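Local atomic coordinates of p-47 protein (Clostridium botulinum E1 str. 'BoNT E Beluga', PDB entry 5WIX), a protein that is of unknown function but has a TULIP-type fold resembling bactericidal/permeability-increasing protein, consistent with a possible role in binding lipids. Residues V33-L38 with W67-G72; I80-K85 with V101-E106; L105-D110 with K136-D141. All coordinates share one frame; numbering follows the deposited sequence.

Interaction 1 (V33-L38 with W67-G72)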
ATOM      1  N   VAL A  33      -7.365  -0.636  16.727  1.00105.13           N
ATOM      2  CA  VAL A  33      -7.942  -1.841  16.133  1.00109.78           C
ATOM      3  C   VAL A  33      -7.382  -3.138  16.717  1.00101.08           C
ATOM      4  O   VAL A  33      -8.130  -3.971  17.246  1.00 99.39           O
ATOM      5  CB  VAL A  33      -7.728  -1.846  14.607  1.00106.84           C
ATOM      6  CG1 VAL A  33      -8.079  -3.209  14.004  1.00 96.53           C
ATOM      7  CG2 VAL A  33      -8.557  -0.745  13.978  1.00107.31           C
ATOM      8  N   VAL A  34      -6.071  -3.310  16.616  1.00 93.74           N
ATOM      9  CA  VAL A  34      -5.443  -4.539  17.082  1.00104.18           C
ATOM     10  C   VAL A  34      -5.554  -4.735  18.599  1.00115.23           C
ATOM     11  O   VAL A  34      -5.752  -5.861  19.056  1.00129.86           O
ATOM     12  CB  VAL A  34      -3.971  -4.581  16.662  1.00101.56           C
ATOM     13  CG1 VAL A  34      -3.335  -3.248  16.939  1.00100.93           C
ATOM     14  CG2 VAL A  34      -3.228  -5.723  17.374  1.00101.95           C
ATOM     15  N   ASN A  35      -5.450  -3.648  19.370  1.00106.89           N
ATOM     16  CA  ASN A  35      -5.574  -3.716  20.834  1.00109.18           C
ATOM     17  C   ASN A  35      -6.801  -4.494  21.262  1.00116.88           C
ATOM     18  O   ASN A  35      -6.773  -5.234  22.252  1.00133.01           O
ATOM     19  CB  ASN A  35      -5.646  -2.316  21.456  1.00 99.25           C
ATOM     20  CG  ASN A  35      -4.283  -1.698  21.685  1.00 90.84           C
ATOM     21  OD1 ASN A  35      -3.262  -2.396  21.792  1.00 78.50           O
ATOM     22  ND2 ASN A  35      -4.257  -0.369  21.764  1.00 84.41           N
ATOM     23  N   LYS A  36      -7.872  -4.307  20.498  1.00104.60           N
ATOM     24  CA  LYS A  36      -9.167  -4.900  20.791  1.00125.14           C
ATOM     25  C   LYS A  36      -9.219  -6.397  20.453  1.00119.83           C
ATOM     26  O   LYS A  36      -9.795  -7.192  21.204  1.00120.26           O
ATOM     27  CB  LYS A  36     -10.258  -4.128  20.043  1.00139.45           C
ATOM     28  CG  LYS A  36     -10.363  -2.654  20.473  1.00152.44           C
ATOM     29  CD  LYS A  36     -11.563  -1.945  19.836  1.00155.97           C
ATOM     30  CE  LYS A  36     -11.743  -0.530  20.385  1.00154.82           C
ATOM     31  NZ  LYS A  36     -12.900   0.174  19.756  1.00151.29           N
ATOM     32  N   HIS A  37      -8.610  -6.785  19.336  1.00110.67           N
ATOM     33  CA  HIS A  37      -8.495  -8.207  19.011  1.00117.11           C
ATOM     34  C   HIS A  37      -7.468  -8.876  19.908  1.00118.17           C
ATOM     35  O   HIS A  37      -7.494 -10.090  20.121  1.00117.30           O
ATOM     36  CB  HIS A  37      -8.139  -8.400  17.539  1.00112.67           C
ATOM     37  CG  HIS A  37      -9.304  -8.211  16.630  1.00111.20           C
ATOM     38  ND1 HIS A  37      -9.297  -7.320  15.573  1.00117.71           N
ATOM     39  CD2 HIS A  37     -10.537  -8.773  16.634  1.00102.17           C
ATOM     40  CE1 HIS A  37     -10.466  -7.347  14.967  1.00117.01           C
ATOM     41  NE2 HIS A  37     -11.240  -8.226  15.588  1.00117.73           N
ATOM     42  N   LEU A  38      -6.563  -8.066  20.439  1.00116.75           N
ATOM     43  CA  LEU A  38      -5.603  -8.543  21.407  1.00102.92           C
ATOM     44  C   LEU A  38      -6.320  -8.859  22.711  1.00105.27           C
ATOM     45  O   LEU A  38      -6.058  -9.886  23.334  1.00106.90           O
ATOM     46  CB  LEU A  38      -4.505  -7.508  21.625  1.00 97.29           C
ATOM     47  CG  LEU A  38      -3.275  -8.052  22.342  1.00103.60           C
ATOM     48  CD1 LEU A  38      -2.977  -9.457  21.839  1.00105.01           C
ATOM     49  CD2 LEU A  38      -2.074  -7.130  22.125  1.00 94.55           C
ATOM     50  N   TRP A  67      -3.480  -6.650  27.650  1.00107.10           N
ATOM     51  CA  TRP A  67      -2.281  -5.997  27.106  1.00 90.67           C
ATOM     52  C   TRP A  67      -2.726  -4.886  26.159  1.00 95.56           C
ATOM     53  O   TRP A  67      -3.754  -4.997  25.480  1.00108.63           O
ATOM     54  CB  TRP A  67      -1.351  -6.968  26.367  1.00 84.98           C
ATOM     55  CG  TRP A  67      -0.839  -8.118  27.174  1.00 91.41           C
ATOM     56  CD1 TRP A  67      -1.246  -8.492  28.415  1.00108.58           C
ATOM     57  CD2 TRP A  67       0.173  -9.051  26.787  1.00 85.98           C
ATOM     58  NE1 TRP A  67      -0.553  -9.600  28.830  1.00117.12           N
ATOM     59  CE2 TRP A  67       0.329  -9.968  27.843  1.00102.09           C
ATOM     60  CE3 TRP A  67       0.967  -9.211  25.653  1.00 88.99           C
ATOM     61  CZ2 TRP A  67       1.237 -11.014  27.805  1.00101.14           C
ATOM     62  CZ3 TRP A  67       1.869 -10.255  25.609  1.00 91.91           C
ATOM     63  CH2 TRP A  67       1.995 -11.141  26.678  1.00 99.40           C
ATOM     64  N   GLU A  68      -1.941  -3.818  26.108  1.00 92.20           N
ATOM     65  CA  GLU A  68      -2.353  -2.620  25.393  1.00 98.49           C
ATOM     66  C   GLU A  68      -1.144  -1.960  24.760  1.00 99.52           C
ATOM     67  O   GLU A  68      -0.261  -1.445  25.453  1.00102.17           O
ATOM     68  CB  GLU A  68      -3.069  -1.654  26.342  1.00114.06           C
ATOM     69  CG  GLU A  68      -3.540  -0.353  25.725  1.00107.94           C
ATOM     70  CD  GLU A  68      -4.142   0.575  26.768  1.00113.47           C
ATOM     71  OE1 GLU A  68      -4.907   0.085  27.629  1.00109.48           O
ATOM     72  OE2 GLU A  68      -3.832   1.785  26.738  1.00114.90           O
ATOM     73  N   ILE A  69      -1.104  -2.004  23.436  1.00 96.72           N
ATOM     74  CA  ILE A  69      -0.006  -1.427  22.676  1.00 95.67           C
ATOM     75  C   ILE A  69      -0.066   0.096  22.792  1.00 87.64           C
ATOM     76  O   ILE A  69      -1.163   0.678  22.777  1.00 78.39           O
ATOM     77  CB  ILE A  69      -0.084  -1.879  21.208  1.00 90.22           C
ATOM     78  CG1 ILE A  69      -0.384  -3.376  21.165  1.00 93.54           C
ATOM     79  CG2 ILE A  69       1.201  -1.546  20.459  1.00 72.27           C
ATOM     80  CD1 ILE A  69      -0.796  -3.877  19.811  1.00104.63           C
ATOM     81  N   ILE A  70       1.093   0.735  22.949  1.00 73.42           N
ATOM     82  CA  ILE A  70       1.140   2.192  23.097  1.00 84.16           C
ATOM     83  C   ILE A  70       2.284   2.781  22.286  1.00 85.49           C
ATOM     84  O   ILE A  70       3.093   2.052  21.698  1.00 93.67           O
ATOM     85  CB  ILE A  70       1.292   2.659  24.606  1.00 86.13           C
ATOM     86  CG1 ILE A  70       2.714   2.428  25.139  1.00 93.69           C
ATOM     87  CG2 ILE A  70       0.245   2.009  25.512  1.00 76.66           C
ATOM     88  CD1 ILE A  70       3.014   3.134  26.474  1.00 92.10           C
ATOM     89  N   ASN A  71       2.345   4.110  22.263  1.00 91.51           N
ATOM     90  CA  ASN A  71       3.444   4.830  21.617  1.00104.58           C
ATOM     91  C   ASN A  71       4.806   4.496  22.195  1.00 99.18           C
ATOM     92  O   ASN A  71       4.910   3.829  23.218  1.00113.43           O
ATOM     93  CB  ASN A  71       3.250   6.344  21.734  1.00118.95           C
ATOM     94  CG  ASN A  71       2.093   6.857  20.910  1.00117.05           C
ATOM     95  OD1 ASN A  71       0.996   6.312  20.962  1.00118.24           O
ATOM     96  ND2 ASN A  71       2.329   7.923  20.154  1.00111.60           N
ATOM     97  N   GLY A  72       5.849   4.999  21.548  1.00 97.06           N
ATOM     98  CA  GLY A  72       7.199   4.877  22.063  1.00106.14           C
ATOM     99  C   GLY A  72       7.917   3.702  21.444  1.00102.32           C
ATOM    100  O   GLY A  72       9.124   3.502  21.656  1.00 90.62           O
TER
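Glu68 CG lies over one face of the Asn35 carboxamide, 4.0 Å from Asn35 ND2, while the N-H and C=O of Ile69 meet its polar atoms; the indole of Trp67, the other flat group, is directed away from the helix and takes Phe64 edge-to-face. Asn35 OD1 accepts from Ile69 N at 2.7 Å, the donor tilted 28° from the carbonyl plane, and Asn35 ND2 gives a weak, longer bond to Ile69 O at 3.4 Å. One side chain thus serves the N-H and the C=O of a single strand residue, and this pairing would tend to fix the rotation of the amide, chiefly through the OD1 bond. Chi1 of -84° places CG beside the backbone N and carries the amide across to the strand.

Next to this polar pair the contact is apolar. Ile69 CD1 lies 3.9 Å from Val34 CG1, and the two side chains cross at about a right angle. Leu38 CD2 touches Ile69 CD1 at 4.2 Å and reaches Trp67 at CB rather than at its ring.

Helical segment 33-38 runs nearly antiparallel to strand segment 67-70, at 165°. Glu68 and Ile70 make backbone hydrogen bonds to Lys81 and Arg79 of strand 78-85, whereas Ile69 turns its polar backbone atoms to helix 31-42. Tyr204 of strand 203-210 packs on both Val34 and Ile69, so the helix is in contact with strands of two sheets.

Interaction 2 (I80-K85 with V101-E106)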
ATOM      1  N   ILE A  80       4.344  -1.948  25.042  1.00 74.58           N
ATOM      2  CA  ILE A  80       3.021  -2.343  25.502  1.00 89.67           C
ATOM      3  C   ILE A  80       2.843  -2.289  27.011  1.00 91.25           C
ATOM      4  O   ILE A  80       3.745  -2.604  27.778  1.00100.86           O
ATOM      5  CB  ILE A  80       2.649  -3.768  25.020  1.00 99.19           C
ATOM      6  CG1 ILE A  80       3.615  -4.808  25.577  1.00100.61           C
ATOM      7  CG2 ILE A  80       2.623  -3.850  23.489  1.00 97.61           C
ATOM      8  CD1 ILE A  80       3.228  -6.212  25.199  1.00107.12           C
ATOM      9  N   LYS A  81       1.648  -1.871  27.405  1.00 87.01           N
ATOM     10  CA  LYS A  81       1.224  -1.771  28.787  1.00 86.12           C
ATOM     11  C   LYS A  81       0.690  -3.133  29.248  1.00 93.10           C
ATOM     12  O   LYS A  81      -0.190  -3.704  28.616  1.00106.62           O
ATOM     13  CB  LYS A  81       0.153  -0.674  28.907  1.00 92.02           C
ATOM     14  CG  LYS A  81      -0.068  -0.084  30.280  1.00 92.31           C
ATOM     15  CD  LYS A  81      -1.084   1.073  30.232  1.00 96.88           C
ATOM     16  CE  LYS A  81      -0.532   2.316  29.521  1.00 99.62           C
ATOM     17  NZ  LYS A  81      -1.199   3.568  30.017  1.00 96.39           N
ATOM     18  N   ILE A  82       1.228  -3.660  30.341  1.00104.00           N
ATOM     19  CA  ILE A  82       0.800  -4.960  30.851  1.00103.19           C
ATOM     20  C   ILE A  82      -0.067  -4.806  32.113  1.00107.18           C
ATOM     21  O   ILE A  82       0.387  -4.285  33.129  1.00101.05           O
ATOM     22  CB  ILE A  82       2.016  -5.861  31.168  1.00 92.94           C
ATOM     23  CG1 ILE A  82       2.985  -5.874  29.991  1.00 85.92           C
ATOM     24  CG2 ILE A  82       1.578  -7.271  31.455  1.00 87.05           C
ATOM     25  CD1 ILE A  82       2.345  -6.305  28.721  1.00 84.69           C
ATOM     26  N   PHE A  83      -1.319  -5.245  32.044  1.00106.74           N
ATOM     27  CA  PHE A  83      -2.202  -5.184  33.202  1.00 97.33           C
ATOM     28  C   PHE A  83      -2.287  -6.560  33.866  1.00112.76           C
ATOM     29  O   PHE A  83      -2.852  -7.496  33.294  1.00116.41           O
ATOM     30  CB  PHE A  83      -3.618  -4.726  32.820  1.00 94.10           C
ATOM     31  CG  PHE A  83      -3.698  -3.335  32.227  1.00110.93           C
ATOM     32  CD1 PHE A  83      -4.379  -2.325  32.897  1.00114.31           C
ATOM     33  CD2 PHE A  83      -3.146  -3.050  30.985  1.00108.96           C
ATOM     34  CE1 PHE A  83      -4.483  -1.053  32.351  1.00118.82           C
ATOM     35  CE2 PHE A  83      -3.242  -1.778  30.437  1.00112.65           C
ATOM     36  CZ  PHE A  83      -3.913  -0.781  31.116  1.00116.20           C
ATOM     37  N   ILE A  84      -1.730  -6.689  35.066  1.00116.78           N
ATOM     38  CA  ILE A  84      -1.910  -7.907  35.839  1.00111.33           C
ATOM     39  C   ILE A  84      -3.097  -7.694  36.755  1.00130.52           C
ATOM     40  O   ILE A  84      -3.260  -6.599  37.283  1.00149.13           O
ATOM     41  CB  ILE A  84      -0.657  -8.251  36.655  1.00100.94           C
ATOM     42  CG1 ILE A  84       0.599  -7.788  35.905  1.00102.76           C
ATOM     43  CG2 ILE A  84      -0.623  -9.737  36.981  1.00 98.42           C
ATOM     44  CD1 ILE A  84       1.904  -8.343  36.441  1.00 93.00           C
ATOM     45  N   LYS A  85      -3.941  -8.705  36.939  1.00137.83           N
ATOM     46  CA  LYS A  85      -5.052  -8.546  37.875  1.00153.18           C
ATOM     47  C   LYS A  85      -5.049  -9.640  38.949  1.00153.13           C
ATOM     48  O   LYS A  85      -5.825  -9.591  39.902  1.00154.20           O
ATOM     49  CB  LYS A  85      -6.389  -8.524  37.132  1.00156.97           C
ATOM     50  CG  LYS A  85      -7.418  -7.597  37.774  1.00167.09           C
ATOM     51  CD  LYS A  85      -7.785  -6.424  36.869  1.00169.86           C
ATOM     52  CE  LYS A  85      -8.736  -5.458  37.573  1.00171.55           C
ATOM     53  NZ  LYS A  85      -9.358  -4.481  36.630  1.00169.35           N
ATOM     54  N   VAL A 101      -0.395  -4.479  39.499  1.00 99.78           N
ATOM     55  CA  VAL A 101       0.824  -3.834  39.001  1.00106.70           C
ATOM     56  C   VAL A 101       0.778  -3.719  37.478  1.00110.29           C
ATOM     57  O   VAL A 101       0.288  -4.616  36.779  1.00103.07           O
ATOM     58  CB  VAL A 101       2.100  -4.588  39.400  1.00109.53           C
ATOM     59  CG1 VAL A 101       3.271  -3.615  39.494  1.00106.91           C
ATOM     60  CG2 VAL A 101       1.904  -5.279  40.726  1.00120.16           C
ATOM     61  N   ILE A 102       1.276  -2.604  36.961  1.00105.91           N
ATOM     62  CA  ILE A 102       1.165  -2.354  35.532  1.00102.77           C
ATOM     63  C   ILE A 102       2.523  -2.003  34.920  1.00 98.52           C
ATOM     64  O   ILE A 102       2.890  -0.823  34.819  1.00 87.77           O
ATOM     65  CB  ILE A 102       0.145  -1.243  35.246  1.00 96.56           C
ATOM     66  CG1 ILE A 102      -1.168  -1.549  35.967  1.00 97.19           C
ATOM     67  CG2 ILE A 102      -0.087  -1.122  33.753  1.00 88.43           C
ATOM     68  CD1 ILE A 102      -2.210  -0.477  35.821  1.00109.36           C
ATOM     69  N   PRO A 103       3.281  -3.046  34.532  1.00 92.27           N
ATOM     70  CA  PRO A 103       4.593  -2.880  33.906  1.00 83.82           C
ATOM     71  C   PRO A 103       4.487  -2.430  32.463  1.00 99.81           C
ATOM     72  O   PRO A 103       3.477  -2.670  31.788  1.00 89.37           O
ATOM     73  CB  PRO A 103       5.216  -4.279  33.996  1.00 84.04           C
ATOM     74  CG  PRO A 103       4.082  -5.216  34.166  1.00 85.78           C
ATOM     75  CD  PRO A 103       2.976  -4.459  34.833  1.00 87.26           C
ATOM     76  N   ILE A 104       5.535  -1.774  31.989  1.00 95.58           N
ATOM     77  CA  ILE A 104       5.567  -1.354  30.602  1.00 92.83           C
ATOM     78  C   ILE A 104       6.806  -1.897  29.911  1.00 94.08           C
ATOM     79  O   ILE A 104       7.950  -1.607  30.297  1.00 95.08           O
ATOM     80  CB  ILE A 104       5.520   0.169  30.487  1.00 94.38           C
ATOM     81  CG1 ILE A 104       4.189   0.687  31.046  1.00 88.43           C
ATOM     82  CG2 ILE A 104       5.732   0.594  29.047  1.00 95.64           C
ATOM     83  CD1 ILE A 104       3.879   2.121  30.681  1.00 81.64           C
ATOM     84  N   LEU A 105       6.546  -2.698  28.888  1.00 88.77           N
ATOM     85  CA  LEU A 105       7.580  -3.408  28.152  1.00 87.66           C
ATOM     86  C   LEU A 105       7.726  -2.876  26.741  1.00 91.94           C
ATOM     87  O   LEU A 105       6.821  -2.237  26.210  1.00102.14           O
ATOM     88  CB  LEU A 105       7.250  -4.899  28.092  1.00 85.81           C
ATOM     89  CG  LEU A 105       6.790  -5.467  29.427  1.00 80.69           C
ATOM     90  CD1 LEU A 105       6.222  -6.873  29.283  1.00 84.48           C
ATOM     91  CD2 LEU A 105       7.989  -5.461  30.340  1.00 95.53           C
ATOM     92  N   GLU A 106       8.879  -3.142  26.147  1.00 91.91           N
ATOM     93  CA  GLU A 106       9.060  -3.030  24.706  1.00 85.84           C
ATOM     94  C   GLU A 106       9.393  -4.420  24.209  1.00 97.66           C
ATOM     95  O   GLU A 106      10.253  -5.087  24.792  1.00101.49           O
ATOM     96  CB  GLU A 106      10.175  -2.050  24.338  1.00 72.60           C
ATOM     97  CG  GLU A 106       9.748  -0.599  24.283  1.00 74.27           C
ATOM     98  CD  GLU A 106      10.869   0.285  23.770  1.00 95.91           C
ATOM     99  OE1 GLU A 106      10.573   1.349  23.179  1.00107.77           O
ATOM    100  OE2 GLU A 106      12.050  -0.092  23.948  1.00 97.53           O
TER
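In the strongly curved antiparallel sheet of the TULIP-type fold, Ile80 and Leu105 form a hydrogen-bonded antiparallel pair (Ile80 N to Leu105 O 2.8 Å, Leu105 N to Ile80 O 3.0 Å), followed by the non-hydrogen-bonded pair Lys81 and Ile104, and the axes of strands 80-85 and 104-106 lie at 138°, well short of antiparallel.

Ile80, Ile82 and Leu105 build the buried side. Ile82 CG1 meets Leu105 CD1 at 3.5 Å, the two side chains crossing at about a right angle; with chi1 at -49° CG1 sits beside the backbone N, while CB rests on Pro103 CG. Phe162 packs against Leu105, and Ile69 and Phe64 of strand 58-70 continue the apolar surface over Ile80 and Ile82.

On the side of Lys81, the branches of Ile102 divide between two neighbours. CG2 lies 3.6 Å from Lys81 CG, and CD1 approaches the Phe83 ring obliquely at CD1.

Along the irregular chain 101-103 the backbone pairing continues. Ile82 N lies nearly in line with the C=O of Pro103 (C=O...N 171°), and the last link is a weak bond from Ile84 N to Val101 O. Pro103 has no N-H to offer Ile82 O; that oxygen instead receives a CA-H...O contact from Ile102 CA, 3.2 Å away.

Interaction 3 (L105-D110 with K136-D141)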
ATOM      1  N   LEU A 105       6.546  -2.698  28.888  1.00 88.77           N
ATOM      2  CA  LEU A 105       7.580  -3.408  28.152  1.00 87.66           C
ATOM      3  C   LEU A 105       7.726  -2.876  26.741  1.00 91.94           C
ATOM      4  O   LEU A 105       6.821  -2.237  26.210  1.00102.14           O
ATOM      5  CB  LEU A 105       7.250  -4.899  28.092  1.00 85.81           C
ATOM      6  CG  LEU A 105       6.790  -5.467  29.427  1.00 80.69           C
ATOM      7  CD1 LEU A 105       6.222  -6.873  29.283  1.00 84.48           C
ATOM      8  CD2 LEU A 105       7.989  -5.461  30.340  1.00 95.53           C
ATOM      9  N   GLU A 106       8.879  -3.142  26.147  1.00 91.91           N
ATOM     10  CA  GLU A 106       9.060  -3.030  24.706  1.00 85.84           C
ATOM     11  C   GLU A 106       9.393  -4.420  24.209  1.00 97.66           C
ATOM     12  O   GLU A 106      10.253  -5.087  24.792  1.00101.49           O
ATOM     13  CB  GLU A 106      10.175  -2.050  24.338  1.00 72.60           C
ATOM     14  CG  GLU A 106       9.748  -0.599  24.283  1.00 74.27           C
ATOM     15  CD  GLU A 106      10.869   0.285  23.770  1.00 95.91           C
ATOM     16  OE1 GLU A 106      10.573   1.349  23.179  1.00107.77           O
ATOM     17  OE2 GLU A 106      12.050  -0.092  23.948  1.00 97.53           O
ATOM     18  N   ILE A 107       8.707  -4.872  23.161  1.00 95.35           N
ATOM     19  CA  ILE A 107       8.938  -6.213  22.621  1.00102.99           C
ATOM     20  C   ILE A 107       9.130  -6.243  21.097  1.00112.77           C
ATOM     21  O   ILE A 107       8.679  -5.345  20.382  1.00107.54           O
ATOM     22  CB  ILE A 107       7.778  -7.163  22.966  1.00 96.07           C
ATOM     23  CG1 ILE A 107       7.220  -6.866  24.349  1.00 77.15           C
ATOM     24  CG2 ILE A 107       8.244  -8.597  22.920  1.00102.94           C
ATOM     25  CD1 ILE A 107       6.324  -7.962  24.866  1.00 84.95           C
ATOM     26  N   LYS A 108       9.802  -7.295  20.622  1.00117.77           N
ATOM     27  CA  LYS A 108      10.081  -7.484  19.206  1.00106.98           C
ATOM     28  C   LYS A 108       9.024  -8.337  18.492  1.00104.82           C
ATOM     29  O   LYS A 108       8.562  -9.373  18.997  1.00110.02           O
ATOM     30  CB  LYS A 108      11.463  -8.121  19.012  1.00106.75           C
ATOM     31  CG  LYS A 108      11.768  -8.483  17.557  1.00105.35           C
ATOM     32  CD  LYS A 108      13.104  -9.190  17.391  1.00106.96           C
ATOM     33  CE  LYS A 108      14.241  -8.193  17.335  1.00117.80           C
ATOM     34  NZ  LYS A 108      15.449  -8.787  16.709  1.00125.61           N
ATOM     35  N   LEU A 109       8.644  -7.877  17.308  1.00 83.98           N
ATOM     36  CA  LEU A 109       7.867  -8.694  16.404  1.00 87.96           C
ATOM     37  C   LEU A 109       8.738  -9.146  15.238  1.00 91.22           C
ATOM     38  O   LEU A 109       9.635  -8.424  14.784  1.00 84.74           O
ATOM     39  CB  LEU A 109       6.665  -7.929  15.887  1.00 84.86           C
ATOM     40  CG  LEU A 109       5.767  -7.377  16.978  1.00 87.57           C
ATOM     41  CD1 LEU A 109       4.535  -6.772  16.344  1.00 73.53           C
ATOM     42  CD2 LEU A 109       5.399  -8.490  17.929  1.00 96.46           C
ATOM     43  N   ASP A 110       8.489 -10.356  14.762  1.00 93.79           N
ATOM     44  CA  ASP A 110       9.133 -10.800  13.537  1.00 99.98           C
ATOM     45  C   ASP A 110       8.188 -11.698  12.759  1.00 94.23           C
ATOM     46  O   ASP A 110       7.164 -12.152  13.282  1.00 92.12           O
ATOM     47  CB  ASP A 110      10.448 -11.516  13.831  1.00101.00           C
ATOM     48  CG  ASP A 110      11.469 -11.306  12.732  1.00115.97           C
ATOM     49  OD1 ASP A 110      11.037 -11.082  11.576  1.00125.39           O
ATOM     50  OD2 ASP A 110      12.689 -11.356  13.014  1.00112.34           O
ATOM     51  N   LYS A 136      17.644  -9.892  25.747  1.00108.70           N
ATOM     52  CA  LYS A 136      17.959  -9.937  24.322  1.00109.99           C
ATOM     53  C   LYS A 136      16.959  -9.118  23.492  1.00118.75           C
ATOM     54  O   LYS A 136      17.327  -8.097  22.909  1.00128.87           O
ATOM     55  CB  LYS A 136      18.001 -11.383  23.829  1.00100.53           C
ATOM     56  N   VAL A 137      15.703  -9.554  23.431  1.00117.17           N
ATOM     57  CA  VAL A 137      14.697  -8.812  22.663  1.00119.10           C
ATOM     58  C   VAL A 137      13.435  -8.485  23.489  1.00107.57           C
ATOM     59  O   VAL A 137      12.321  -8.410  22.946  1.00 98.21           O
ATOM     60  CB  VAL A 137      14.281  -9.577  21.351  1.00 98.17           C
ATOM     61  CG1 VAL A 137      15.471  -9.732  20.376  1.00 83.91           C
ATOM     62  CG2 VAL A 137      13.677 -10.929  21.672  1.00103.39           C
ATOM     63  N   ILE A 138      13.612  -8.313  24.802  1.00102.30           N
ATOM     64  CA  ILE A 138      12.598  -7.689  25.675  1.00100.07           C
ATOM     65  C   ILE A 138      13.257  -6.646  26.568  1.00103.50           C
ATOM     66  O   ILE A 138      14.237  -6.938  27.258  1.00 94.27           O
ATOM     67  CB  ILE A 138      11.870  -8.666  26.622  1.00 87.67           C
ATOM     68  CG1 ILE A 138      11.258  -9.845  25.892  1.00 94.19           C
ATOM     69  CG2 ILE A 138      10.764  -7.936  27.368  1.00 97.64           C
ATOM     70  CD1 ILE A 138      10.149 -10.521  26.700  1.00 94.87           C
ATOM     71  N   VAL A 139      12.726  -5.431  26.567  1.00100.87           N
ATOM     72  CA  VAL A 139      13.264  -4.398  27.438  1.00 92.27           C
ATOM     73  C   VAL A 139      12.156  -4.019  28.445  1.00 90.79           C
ATOM     74  O   VAL A 139      10.969  -4.119  28.141  1.00106.68           O
ATOM     75  CB  VAL A 139      13.807  -3.172  26.593  1.00 93.64           C
ATOM     76  CG1 VAL A 139      13.834  -1.888  27.399  1.00116.00           C
ATOM     77  CG2 VAL A 139      15.208  -3.459  26.044  1.00 78.41           C
ATOM     78  N   SER A 140      12.540  -3.655  29.664  1.00 89.65           N
ATOM     79  CA  SER A 140      11.582  -3.186  30.649  1.00 83.74           C
ATOM     80  C   SER A 140      11.702  -1.667  30.756  1.00 90.22           C
ATOM     81  O   SER A 140      12.804  -1.130  30.987  1.00 97.64           O
ATOM     82  CB  SER A 140      11.833  -3.863  32.001  1.00 80.46           C
ATOM     83  OG  SER A 140      10.666  -3.872  32.794  1.00 82.35           O
ATOM     84  N   ASP A 141      10.589  -0.964  30.560  1.00 85.56           N
ATOM     85  CA  ASP A 141      10.651   0.493  30.545  1.00 84.91           C
ATOM     86  C   ASP A 141      10.264   1.027  31.883  1.00 89.71           C
ATOM     87  O   ASP A 141      11.015   1.779  32.489  1.00 95.35           O
ATOM     88  CB  ASP A 141       9.752   1.087  29.472  1.00 75.18           C
ATOM     89  CG  ASP A 141      10.164   0.667  28.088  1.00114.53           C
ATOM     90  OD1 ASP A 141      11.287   0.153  27.932  1.00121.23           O
ATOM     91  OD2 ASP A 141       9.366   0.842  27.147  1.00146.99           O
TER
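Glu106 and Val139 make the tight, regular centre of this contact, a hydrogen-bonded antiparallel pair in which Glu106 N binds Val139 O at 3.0 Å and Val139 N binds Glu106 O at 3.1 Å. Both bonds are nearly straight at the hydrogen. Leu105 and Ile107 are buried on one face, where Phe125 and Phe127 add to the apolar surround of Ile107. Even on this buried side the contact of Ile107 CG2 with Ile138 CG1 is a loose one, at 4.4 Å, and Leu105 CD2 comes to 4.0 Å from Ser140 OG.

The face of Glu106 and Val139 is more open, and Val139 is exposed. Toward Lys108 the contact is made by side chains: Lys108 bends at chi3 (-83°), which lays its aliphatic end over Val137, with CE 3.6 Å from CG1. At the other end Asp141 stands across Glu106 at about a right angle, their carboxylate planes 72° apart and Glu106 OE2 4.1 Å from Asp141 OD1.

Arg79 of the adjoining strand forms a salt bridge through NE to Asp141 OD2 and a long, weak ion pair through NH2 to Glu106 OE1. The two like charges therefore share a cationic neighbour, which would probably offset part of their mutual repulsion.

Interactions 1, 2 and 3 follow one another along the chain and all reach the same curled antiparallel sheet. Centres of interactions 1 and 2 are about 12 Å apart, as are those of 2 and 3, while 1 and 3 are about 15 Å apart. Strands 58-70, 78-85, 104-113 and 138-140 pair in that order. A probable hydrogen bond from Lys81 N to Glu68 O joins the first two interactions. Interactions 2 and 3 share Leu105 and Glu106, with Ile80 CD1 packing on Ile107 CD1. From the strand that receives helix 31-42 out to short strand 138-140, the contacts thus lie within one sheet of the TULIP-type fold, on one side of the chain's centre.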